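Local coordinates for 6-aminohexanoate-dimer hydrolase (Bacillus anthracis, PDB 4GB7), which probably hydrolyses dimers of 6-aminohexanoate, a by-product of nylon manufacture, as a serine hydrolase related to the beta-lactamases, at residues A112-H117 with D309-G314; G147-S152 with K267-N272. One frame throughout, in Å; residues are numbered along the deposited sequence. Where two conformers were deposited one is given.

Interactions 1 and 2 are both buried, and in both the segments meet through apolar atoms without a hydrogen bond between them. They share no helix or strand. Interaction 1 lays helix 307-318 on strand 110-117 of the five-stranded antiparallel sheet, whereas interaction 2 joins helix 143-155 to the start of helix 269-278. Their centres lie 21 Å apart and interaction 2 is nested in the chain loop that interaction 1 closes; F313 stacked on F145 bridges helices 307-318 and 143-155. The polar chemistry differs with place: charged side chains anchor the helix behind the first contact, while a capping box and one doubly bonded backbone carbonyl order the helix start in the second.

Interaction 1: residues A112-H117 with D309-G314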
ATOM      1  N   ALA A 112       5.081  11.458  -8.141  1.00 15.64           N
ATOM      2  CA  ALA A 112       3.977  12.282  -7.690  1.00 15.97           C
ATOM      3  C   ALA A 112       4.079  12.570  -6.219  1.00 13.85           C
ATOM      4  O   ALA A 112       4.428  11.697  -5.425  1.00 17.15           O
ATOM      5  CB  ALA A 112       2.634  11.617  -7.981  1.00 17.98           C
ATOM      6  N   PHE A 113       3.699  13.788  -5.869  1.00 15.57           N
ATOM      7  CA  PHE A 113       3.723  14.229  -4.490  1.00 15.22           C
ATOM      8  C   PHE A 113       2.507  15.125  -4.299  1.00 16.56           C
ATOM      9  O   PHE A 113       2.361  16.107  -4.985  1.00 16.23           O
ATOM     10  CB  PHE A 113       5.036  14.901  -4.162  1.00 15.83           C
ATOM     11  CG  PHE A 113       5.225  15.198  -2.719  1.00 16.32           C
ATOM     12  CD1 PHE A 113       5.591  14.192  -1.836  1.00 16.78           C
ATOM     13  CD2 PHE A 113       5.013  16.477  -2.211  1.00 15.49           C
ATOM     14  CE1 PHE A 113       5.779  14.469  -0.496  1.00 16.63           C
ATOM     15  CE2 PHE A 113       5.254  16.761  -0.887  1.00 16.49           C
ATOM     16  CZ  PHE A 113       5.594  15.749  -0.015  1.00 18.07           C
ATOM     17  N   VAL A 114       1.605  14.713  -3.415  1.00 13.37           N
ATOM     18  CA  VAL A 114       0.379  15.448  -3.132  1.00 16.71           C
ATOM     19  C   VAL A 114       0.249  15.705  -1.624  1.00 15.17           C
ATOM     20  O   VAL A 114       0.337  14.740  -0.805  1.00 17.25           O
ATOM     21  CB  VAL A 114      -0.840  14.664  -3.620  1.00 17.12           C
ATOM     22  CG1 VAL A 114      -2.148  15.339  -3.210  1.00 18.66           C
ATOM     23  CG2 VAL A 114      -0.778  14.422  -5.151  1.00 15.48           C
ATOM     24  N   VAL A 115      -0.032  16.955  -1.276  1.00 16.00           N
ATOM     25  CA  VAL A 115      -0.254  17.385   0.101  1.00 17.83           C
ATOM     26  C   VAL A 115      -1.655  18.014   0.229  1.00 15.49           C
ATOM     27  O   VAL A 115      -2.013  18.960  -0.461  1.00 17.08           O
ATOM     28  CB  VAL A 115       0.791  18.395   0.599  1.00 17.49           C
ATOM     29  CG1 VAL A 115       0.528  18.761   2.071  1.00 17.76           C
ATOM     30  CG2 VAL A 115       2.210  17.912   0.333  1.00 15.03           C
ATOM     31  N   VAL A 116      -2.443  17.447   1.124  1.00 16.61           N
ATOM     32  CA  VAL A 116      -3.792  17.890   1.439  1.00 15.92           C
ATOM     33  C   VAL A 116      -3.781  18.328   2.917  1.00 16.11           C
ATOM     34  O   VAL A 116      -3.156  17.661   3.766  1.00 17.28           O
ATOM     35  CB  VAL A 116      -4.810  16.788   1.244  1.00 15.25           C
ATOM     36  CG1 VAL A 116      -6.244  17.292   1.529  1.00 19.23           C
ATOM     37  CG2 VAL A 116      -4.766  16.270  -0.184  1.00 21.26           C
ATOM     38  N   HIS A 117      -4.429  19.445   3.213  1.00 13.89           N
ATOM     39  CA  HIS A 117      -4.417  20.061   4.562  1.00 15.64           C
ATOM     40  C   HIS A 117      -5.785  20.627   4.842  1.00 16.62           C
ATOM     41  O   HIS A 117      -6.335  21.396   4.050  1.00 17.34           O
ATOM     42  CB  HIS A 117      -3.394  21.167   4.643  1.00 15.18           C
ATOM     43  CG  HIS A 117      -3.254  21.762   6.004  1.00 17.46           C
ATOM     44  ND1 HIS A 117      -3.205  23.099   6.212  1.00 19.57           N
ATOM     45  CD2 HIS A 117      -3.165  21.153   7.269  1.00 19.58           C
ATOM     46  CE1 HIS A 117      -3.078  23.338   7.551  1.00 21.39           C
ATOM     47  NE2 HIS A 117      -3.065  22.153   8.199  1.00 19.45           N
ATOM     48  N   ASP A 309      -6.444  10.556  -6.243  1.00 14.31           N
ATOM     49  CA  ASP A 309      -7.439   9.595  -5.803  1.00 14.44           C
ATOM     50  C   ASP A 309      -7.003   8.941  -4.493  1.00 16.65           C
ATOM     51  O   ASP A 309      -7.829   8.725  -3.598  1.00 16.22           O
ATOM     52  CB  ASP A 309      -7.759   8.550  -6.889  1.00 16.63           C
ATOM     53  CG  ASP A 309      -8.685   9.125  -7.988  1.00 15.08           C
ATOM     54  OD1 ASP A 309      -9.287  10.209  -7.738  1.00 16.06           O
ATOM     55  OD2 ASP A 309      -8.886   8.493  -9.041  1.00 18.16           O
HETATM   56  N   MSE A 310      -5.739   8.607  -4.374  1.00 15.31           N
HETATM   57  CA  MSE A 310      -5.218   8.100  -3.108  0.60 16.00           C
HETATM   58  C   MSE A 310      -5.359   9.125  -2.007  1.00 15.14           C
HETATM   59  O   MSE A 310      -5.648   8.774  -0.888  1.00 19.20           O
HETATM   60  CB  MSE A 310      -3.776   7.681  -3.203  0.60 17.40           C
HETATM   61  CG  MSE A 310      -3.584   6.423  -3.931  0.60 14.73           C
HETATM   62 SE   MSE A 310      -4.527   4.916  -3.095  0.42 20.38          SE
HETATM   63  CE  MSE A 310      -4.459   5.438  -1.233  0.60 17.66           C
ATOM     64  N   ALA A 311      -5.203  10.410  -2.329  1.00 15.54           N
ATOM     65  CA  ALA A 311      -5.412  11.464  -1.354  1.00 14.95           C
ATOM     66  C   ALA A 311      -6.857  11.539  -0.857  1.00 16.82           C
ATOM     67  O   ALA A 311      -7.113  11.814   0.311  1.00 19.07           O
ATOM     68  CB  ALA A 311      -4.981  12.783  -1.936  1.00 15.55           C
ATOM     69  N   ARG A 312      -7.810  11.304  -1.760  1.00 17.45           N
ATOM     70  CA  ARG A 312      -9.204  11.250  -1.379  1.00 15.60           C
ATOM     71  C   ARG A 312      -9.423  10.137  -0.374  1.00 15.57           C
ATOM     72  O   ARG A 312     -10.109  10.330   0.638  1.00 17.42           O
ATOM     73  CB  ARG A 312     -10.103  11.009  -2.590  1.00 16.78           C
ATOM     74  CG  ARG A 312     -10.110  12.146  -3.607  1.00 16.57           C
ATOM     75  CD  ARG A 312     -10.999  11.857  -4.830  1.00 19.59           C
ATOM     76  NE  ARG A 312     -11.224  13.085  -5.574  1.00 17.10           N
ATOM     77  CZ  ARG A 312     -10.355  13.586  -6.457  1.00 16.92           C
ATOM     78  NH1 ARG A 312      -9.242  12.930  -6.785  1.00 17.69           N
ATOM     79  NH2 ARG A 312     -10.605  14.765  -7.006  1.00 18.93           N
ATOM     80  N   PHE A 313      -8.818   8.986  -0.610  1.00 13.62           N
ATOM     81  CA  PHE A 313      -8.942   7.865   0.343  1.00 16.69           C
ATOM     82  C   PHE A 313      -8.279   8.225   1.709  1.00 15.00           C
ATOM     83  O   PHE A 313      -8.779   7.957   2.761  1.00 17.78           O
ATOM     84  CB  PHE A 313      -8.276   6.629  -0.217  1.00 15.46           C
ATOM     85  CG  PHE A 313      -8.313   5.451   0.715  1.00 16.16           C
ATOM     86  CD1 PHE A 313      -9.505   4.815   0.949  1.00 17.25           C
ATOM     87  CD2 PHE A 313      -7.165   4.966   1.349  1.00 17.08           C
ATOM     88  CE1 PHE A 313      -9.555   3.720   1.777  1.00 19.77           C
ATOM     89  CE2 PHE A 313      -7.219   3.858   2.189  1.00 18.00           C
ATOM     90  CZ  PHE A 313      -8.405   3.243   2.397  1.00 19.14           C
ATOM     91  N   GLY A 314      -7.139   8.906   1.643  1.00 15.74           N
ATOM     92  CA  GLY A 314      -6.489   9.411   2.834  1.00 16.58           C
ATOM     93  C   GLY A 314      -7.381  10.320   3.662  1.00 15.95           C
ATOM     94  O   GLY A 314      -7.445  10.213   4.896  1.00 18.93           O
TER
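OD1 of D309, gripped by the guanidinium of R312 and by the backbone N of E284, secures one side of a helix turn that on another side sends A311 against V114 and V116. The salt bridge from R312 NH1 to D309 OD1 is 2.9 Å long, although as a hydrogen bond it is bent to 116° and weak. E284 supplies a second carboxylate to the same NH1, while A77 O takes NH2; a positive charge with two acidic partners is probably stabilised there. None of these polar groups meets the strand, and the contact itself is wholly apolar.

This contact illustrates how a small residue brings a helix up to a sheet, the CA atoms of V116 and A311 being 7.2 Å apart. The CB of A311 rests over the junction of two methyls, 4.0 Å from V114 CG1 and 3.9 Å from V116 CG2. Both valines have nearly the same first torsion, with CG1 opposite the backbone N (174° in V114, -178° in V116), yet they offer different branches. V114 uses the methyl that leans toward its carbonyl, V116 the one that leans toward its N, and the two converge on the alanine from successive inward positions of the strand. A311 also rests on V390 of the adjoining strand 387-393, and F79 packs against V116.

F113 and V115, alternating with these valines, meet helix 402-417 on the other face. A central antiparallel sheet with helices packed on both faces is the hallmark of the serine beta-lactamase and penicillin-binding-protein fold.

Interaction 2: residues G147-S152 with K267-N272; sequences GAIIQS and KSLAEN
I149 reaches from helix 143-155 to N272 and L269 in the first turn of helix 269-278, a turn started by a capping box, so the side of one helix of this beta-lactamase-like fold meets the flank of another's first turn. The isoleucine buries the largest area of the three and makes its closest contacts through CD1. Its outer torsion is extended (chi2 163°), which carries CD1 away from its own helix. I149 CD1 lies 4.1 Å from N272 CB and just as far from the backbone C of N272, the two side chains crossing obliquely. L269, one turn back, starts off to the flank but brings a methyl in, its CD1 standing 4.3 Å from I149 CD1. I261 of helix 251-265 packs on both I149 and N272.

N272 meets the isoleucine with its aliphatic root, and its amide is held by other partners. ND2 donates to T265 OG1 and also, at 3.0 Å, to S268 O, which it approaches from above the carbonyl plane. The backbone N of N272 reaches that oxygen from the opposite face, so a single carbonyl ties both ends of the residue to the turn. OD1 receives NE of R276, a residue of the same helix that also touches I149.

In the capping box the helix start is closed reciprocally. E271 N donates to S268 OG at 3.0 Å, and S268 N returns a nearly straight bond (171°) to E271 OE1 at the same length. Within the partner helix, S152 OG bonds back to A148 O at 2.9 Å, and the backbone N of S152 meets that oxygen from the opposite face of its carbonyl plane.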
ATOM      1  N   GLY A 147      -7.470  -4.628   4.148  1.00 18.41           N
ATOM      2  CA  GLY A 147      -7.741  -4.448   5.588  1.00 18.83           C
ATOM      3  C   GLY A 147      -9.086  -3.764   5.862  1.00 17.72           C
ATOM      4  O   GLY A 147      -9.865  -4.183   6.718  1.00 17.68           O
ATOM      5  N   ALA A 148      -9.360  -2.707   5.120  1.00 17.15           N
ATOM      6  CA  ALA A 148     -10.597  -1.942   5.285  1.00 18.39           C
ATOM      7  C   ALA A 148     -11.824  -2.789   5.019  1.00 17.14           C
ATOM      8  O   ALA A 148     -12.809  -2.680   5.764  1.00 19.28           O
ATOM      9  CB  ALA A 148     -10.587  -0.739   4.365  1.00 17.34           C
ATOM     10  N   ILE A 149     -11.768  -3.610   3.961  1.00 16.82           N
ATOM     11  CA  ILE A 149     -12.897  -4.475   3.576  1.00 16.47           C
ATOM     12  C   ILE A 149     -13.055  -5.587   4.591  1.00 16.89           C
ATOM     13  O   ILE A 149     -14.210  -5.933   4.952  1.00 19.39           O
ATOM     14  CB  ILE A 149     -12.797  -5.022   2.114  1.00 18.49           C
ATOM     15  CG1 ILE A 149     -12.814  -3.813   1.141  1.00 20.98           C
ATOM     16  CG2 ILE A 149     -13.930  -6.020   1.802  1.00 18.26           C
ATOM     17  CD1 ILE A 149     -12.327  -4.111  -0.266  1.00 25.00           C
ATOM     18  N   ILE A 150     -11.946  -6.161   5.061  1.00 17.84           N
ATOM     19  CA  ILE A 150     -12.050  -7.146   6.142  1.00 16.97           C
ATOM     20  C   ILE A 150     -12.768  -6.593   7.380  1.00 18.05           C
ATOM     21  O   ILE A 150     -13.700  -7.235   7.952  1.00 19.22           O
ATOM     22  CB  ILE A 150     -10.679  -7.701   6.557  1.00 17.96           C
ATOM     23  CG1 ILE A 150     -10.158  -8.668   5.461  1.00 16.97           C
ATOM     24  CG2 ILE A 150     -10.768  -8.426   7.915  1.00 17.74           C
ATOM     25  CD1 ILE A 150     -10.886 -10.004   5.273  1.00 18.93           C
ATOM     26  N   GLN A 151     -12.396  -5.386   7.762  1.00 19.07           N
ATOM     27  CA  GLN A 151     -13.016  -4.723   8.931  1.00 18.45           C
ATOM     28  C   GLN A 151     -14.510  -4.501   8.695  1.00 18.40           C
ATOM     29  O   GLN A 151     -15.336  -4.732   9.603  1.00 20.57           O
ATOM     30  CB  GLN A 151     -12.336  -3.406   9.262  1.00 19.60           C
ATOM     31  CG  GLN A 151     -12.650  -2.871  10.661  1.00 20.88           C
ATOM     32  CD  GLN A 151     -12.137  -3.813  11.738  1.00 24.92           C
ATOM     33  OE1 GLN A 151     -10.994  -4.291  11.677  1.00 24.09           O
ATOM     34  NE2 GLN A 151     -12.985  -4.130  12.698  1.00 23.05           N
ATOM     35  N   SER A 152     -14.859  -4.076   7.474  1.00 19.36           N
ATOM     36  CA  SER A 152     -16.277  -3.853   7.098  1.00 17.56           C
ATOM     37  C   SER A 152     -17.042  -5.170   7.207  1.00 20.34           C
ATOM     38  O   SER A 152     -18.113  -5.203   7.785  1.00 22.15           O
ATOM     39  CB  SER A 152     -16.417  -3.292   5.686  1.00 21.48           C
ATOM     40  OG  SER A 152     -15.667  -2.098   5.575  1.00 22.55           O
ATOM     41  N   LYS A 267     -17.501 -12.078  -5.095  1.00 21.53           N
ATOM     42  CA  LYS A 267     -17.102 -11.022  -6.051  1.00 19.75           C
ATOM     43  C   LYS A 267     -15.586 -10.901  -6.028  1.00 20.16           C
ATOM     44  O   LYS A 267     -14.957 -11.325  -5.069  1.00 23.69           O
ATOM     45  CB  LYS A 267     -17.726  -9.683  -5.649  1.00 23.27           C
ATOM     46  CG  LYS A 267     -19.256  -9.643  -5.706  1.00 25.61           C
ATOM     47  CD  LYS A 267     -19.838  -8.386  -5.113  1.00 29.01           C
ATOM     48  CE  LYS A 267     -21.343  -8.289  -5.375  1.00 39.47           C
ATOM     49  NZ  LYS A 267     -21.887  -6.970  -4.960  1.00 36.44           N
ATOM     50  N   SER A 268     -15.004 -10.329  -7.085  1.00 19.10           N
ATOM     51  CA  SER A 268     -13.562 -10.173  -7.138  1.00 21.09           C
ATOM     52  C   SER A 268     -13.102  -9.130  -6.119  1.00 20.61           C
ATOM     53  O   SER A 268     -13.900  -8.356  -5.580  1.00 19.91           O
ATOM     54  CB  SER A 268     -13.100  -9.780  -8.550  1.00 20.42           C
ATOM     55  OG  SER A 268     -13.542  -8.468  -8.825  1.00 23.24           O
ATOM     56  N   LEU A 269     -11.804  -9.069  -5.856  1.00 18.96           N
ATOM     57  CA  LEU A 269     -11.326  -8.029  -4.943  1.00 18.19           C
ATOM     58  C   LEU A 269     -11.557  -6.665  -5.628  1.00 17.02           C
ATOM     59  O   LEU A 269     -11.935  -5.694  -4.953  1.00 16.65           O
ATOM     60  CB  LEU A 269      -9.838  -8.211  -4.614  1.00 19.69           C
ATOM     61  CG  LEU A 269      -9.316  -7.205  -3.576  1.00 17.92           C
ATOM     62  CD1 LEU A 269     -10.077  -7.218  -2.237  1.00 20.95           C
ATOM     63  CD2 LEU A 269      -7.806  -7.452  -3.395  1.00 19.77           C
ATOM     64  N   ALA A 270     -11.324  -6.592  -6.942  1.00 18.21           N
ATOM     65  CA  ALA A 270     -11.471  -5.357  -7.681  1.00 17.52           C
ATOM     66  C   ALA A 270     -12.908  -4.861  -7.578  1.00 19.80           C
ATOM     67  O   ALA A 270     -13.132  -3.683  -7.355  1.00 21.72           O
ATOM     68  CB  ALA A 270     -11.033  -5.482  -9.137  1.00 20.11           C
ATOM     69  N   GLU A 271     -13.875  -5.767  -7.683  1.00 19.08           N
ATOM     70  CA  GLU A 271     -15.293  -5.383  -7.600  1.00 20.26           C
ATOM     71  C   GLU A 271     -15.662  -4.908  -6.208  1.00 20.62           C
ATOM     72  O   GLU A 271     -16.407  -3.920  -6.048  1.00 21.47           O
ATOM     73  CB  GLU A 271     -16.166  -6.548  -8.016  1.00 22.51           C
ATOM     74  CG  GLU A 271     -16.134  -6.780  -9.510  1.00 28.04           C
ATOM     75  CD  GLU A 271     -16.580  -8.185  -9.969  1.00 35.51           C
ATOM     76  OE1 GLU A 271     -16.830  -9.168  -9.168  1.00 34.96           O
ATOM     77  OE2 GLU A 271     -16.681  -8.311 -11.202  1.00 40.69           O
ATOM     78  N   ASN A 272     -15.133  -5.600  -5.189  1.00 18.70           N
ATOM     79  CA  ASN A 272     -15.306  -5.178  -3.811  1.00 20.91           C
ATOM     80  C   ASN A 272     -14.740  -3.789  -3.574  1.00 18.20           C
ATOM     81  O   ASN A 272     -15.387  -2.938  -2.959  1.00 17.82           O
ATOM     82  CB  ASN A 272     -14.700  -6.209  -2.833  1.00 19.89           C
ATOM     83  CG  ASN A 272     -15.659  -7.324  -2.495  1.00 20.96           C
ATOM     84  OD1 ASN A 272     -16.568  -7.086  -1.699  1.00 23.12           O
ATOM     85  ND2 ASN A 272     -15.477  -8.533  -3.078  1.00 20.38           N
TER